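Local coordinates for protein cystatin (Fasciola hepatica, PDB 6I1M) that probably inhibits papain-like cysteine proteases, as a secreted type 1 cystatin (stefin) of the liver fluke, at residues Ile22-Lys25 with Leu26-Gly30. Residues are numbered along the deposited sequence; the frame is centred on the assembly and turned at random.
Sequences ILSK and LLTAG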
ATOM      1  N   ILE A  22       3.018  -5.042  -0.822  1.00 19.67           N
ATOM      2  CA  ILE A  22       2.089  -4.875   0.335  1.00 19.27           C
ATOM      3  C   ILE A  22       1.737  -6.247   0.911  1.00 20.92           C
ATOM      4  O   ILE A  22       1.706  -6.369   2.156  1.00 20.51           O
ATOM      5  CB  ILE A  22       0.872  -4.019  -0.035  1.00 20.29           C
ATOM      6  CG1 ILE A  22       1.338  -2.615  -0.431  1.00 20.73           C
ATOM      7  CG2 ILE A  22      -0.129  -3.993   1.102  1.00 18.77           C
ATOM      8  CD1 ILE A  22       0.243  -1.709  -0.939  1.00 22.45           C
ATOM      9  N   LEU A  23       1.535  -7.244   0.052  1.00 19.25           N
ATOM     10  CA  LEU A  23       1.202  -8.622   0.466  1.00 20.34           C
ATOM     11  C   LEU A  23       2.371  -9.157   1.282  1.00 20.00           C
ATOM     12  O   LEU A  23       2.139  -9.641   2.403  1.00 19.69           O
ATOM     13  CB  LEU A  23       0.995  -9.480  -0.778  1.00 20.93           C
ATOM     14  CG  LEU A  23       0.716 -10.970  -0.551  1.00 23.57           C
ATOM     15  CD1 LEU A  23      -0.300 -11.201   0.556  1.00 24.04           C
ATOM     16  CD2 LEU A  23       0.224 -11.611  -1.846  1.00 24.21           C
ATOM     17  N   SER A  24       3.575  -9.041   0.720  1.00 18.73           N
ATOM     18  CA  SER A  24       4.822  -9.508   1.366  1.00 20.96           C
ATOM     19  C   SER A  24       4.937  -8.885   2.763  1.00 19.78           C
ATOM     20  O   SER A  24       5.222  -9.623   3.693  1.00 22.69           O
ATOM     21  CB  SER A  24       6.025  -9.228   0.532  1.00 20.70           C
ATOM     22  OG  SER A  24       7.174  -9.409   1.325  1.00 23.12           O
ATOM     23  N   LYS A  25       4.676  -7.582   2.901  1.00 20.31           N
ATOM     24  CA  LYS A  25       4.748  -6.842   4.196  1.00 21.39           C
ATOM     25  C   LYS A  25       3.717  -7.406   5.175  1.00 20.90           C
ATOM     26  O   LYS A  25       4.097  -7.724   6.311  1.00 20.42           O
ATOM     27  CB  LYS A  25       4.450  -5.352   4.019  1.00 22.21           C
ATOM     28  CG  LYS A  25       4.703  -4.500   5.254  1.00 23.80           C
ATOM     29  CD  LYS A  25       6.041  -4.745   5.904  1.00 25.26           C
ATOM     30  CE  LYS A  25       6.260  -3.864   7.120  1.00 29.76           C
ATOM     31  NZ  LYS A  25       7.163  -2.735   6.795  1.00 30.75           N
ATOM     32  N   LEU A  26       2.463  -7.558   4.742  1.00 19.33           N
ATOM     33  CA  LEU A  26       1.393  -8.109   5.607  1.00 21.46           C
ATOM     34  C   LEU A  26       1.746  -9.551   6.008  1.00 21.14           C
ATOM     35  O   LEU A  26       1.523  -9.910   7.196  1.00 23.33           O
ATOM     36  CB  LEU A  26       0.048  -8.023   4.891  1.00 21.21           C
ATOM     37  CG  LEU A  26      -0.586  -6.635   4.840  1.00 22.82           C
ATOM     38  CD1 LEU A  26      -1.762  -6.642   3.884  1.00 23.80           C
ATOM     39  CD2 LEU A  26      -1.002  -6.168   6.226  1.00 23.93           C
ATOM     40  N   LEU A  27       2.323 -10.329   5.089  1.00 22.68           N
ATOM     41  CA  LEU A  27       2.710 -11.747   5.334  1.00 23.58           C
ATOM     42  C   LEU A  27       3.860 -11.811   6.353  1.00 25.10           C
ATOM     43  O   LEU A  27       3.756 -12.574   7.357  1.00 24.58           O
ATOM     44  CB  LEU A  27       3.078 -12.422   4.011  1.00 26.12           C
ATOM     45  CG  LEU A  27       3.404 -13.910   4.127  1.00 27.81           C
ATOM     46  CD1 LEU A  27       2.208 -14.710   4.662  1.00 28.27           C
ATOM     47  CD2 LEU A  27       3.851 -14.462   2.785  1.00 30.18           C
ATOM     48  N   THR A  28       4.908 -11.014   6.171  1.00 21.89           N
ATOM     49  CA  THR A  28       6.074 -11.022   7.099  1.00 24.13           C
ATOM     50  C   THR A  28       5.686 -10.459   8.474  1.00 25.38           C
ATOM     51  O   THR A  28       6.322 -10.864   9.444  1.00 25.21           O
ATOM     52  CB  THR A  28       7.290 -10.326   6.481  1.00 26.51           C
ATOM     53  OG1 THR A  28       6.898  -8.976   6.249  1.00 30.94           O
ATOM     54  CG2 THR A  28       7.767 -10.995   5.212  1.00 27.95           C
ATOM     55  N   ALA A  29       4.672  -9.597   8.583  1.00 24.19           N
ATOM     56  CA  ALA A  29       4.210  -9.048   9.886  1.00 26.38           C
ATOM     57  C   ALA A  29       3.217  -9.991  10.585  1.00 26.37           C
ATOM     58  O   ALA A  29       2.759  -9.636  11.702  1.00 27.99           O
ATOM     59  CB  ALA A  29       3.590  -7.681   9.678  1.00 25.13           C
ATOM     60  N   GLY A  30       2.858 -11.129   9.968  1.00 24.54           N
ATOM     61  CA  GLY A  30       1.942 -12.115  10.573  1.00 25.82           C
ATOM     62  C   GLY A  30       0.497 -11.667  10.472  1.00 23.92           C
ATOM     63  O   GLY A  30      -0.356 -12.255  11.133  1.00 29.20           O
TER
HETATM   64  O   HOH W   1       8.115  -8.023   3.561  1.00 45.74           O
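Leu26 lays its CD1 methyl alongside the CG2 branch of Ile22, one helical turn earlier, the two carbons 4.2 Å apart and both side chains pointing the same way. With CG anti to its own carbonyl carbon (chi1 -76°), Leu26 leans back toward the preceding turn, and its CG comes within 3.5 Å of Ile22 O. Ile22 O already accepts Leu26 N at 2.9 Å, in a nearly straight bond. The i to i+4 ladder continues from Leu27 N to Leu23 O, from Thr28 N to Ser24 O and, more bent at 143°, from Ala29 N to Lys25 O as the helix runs out. Gly30 ends it in a Schellman motif, with positive phi and, as one of the two bonds back into the last turn, Gly30 N to Leu27 O at 3.1 Å.

On the outer side, Thr28 folds OG1 back over the last turn. Chi1 of 62° sets Thr28 OG1 between its own N and carbonyl carbon, 3.1 Å from both Lys25 O and Ser24 O. A water joins the same hydroxyl to Ser24, lying 2.8 Å from Ser24 OG, so the two exposed side chains are linked across one turn.

These residues form the C-terminal end of helix 12-28 and the exit from it, the helix packing on the four-stranded antiparallel sheet as in the cystatin fold. Ile22 reaches Leu38, Leu40, Phe55 and Val57 on strands 38-47 and 50-59, whereas Leu26 meets Leu38 and Pro87, and Lys25 sends NZ to Val84 O, just ahead of Pro87 on strand 83-90.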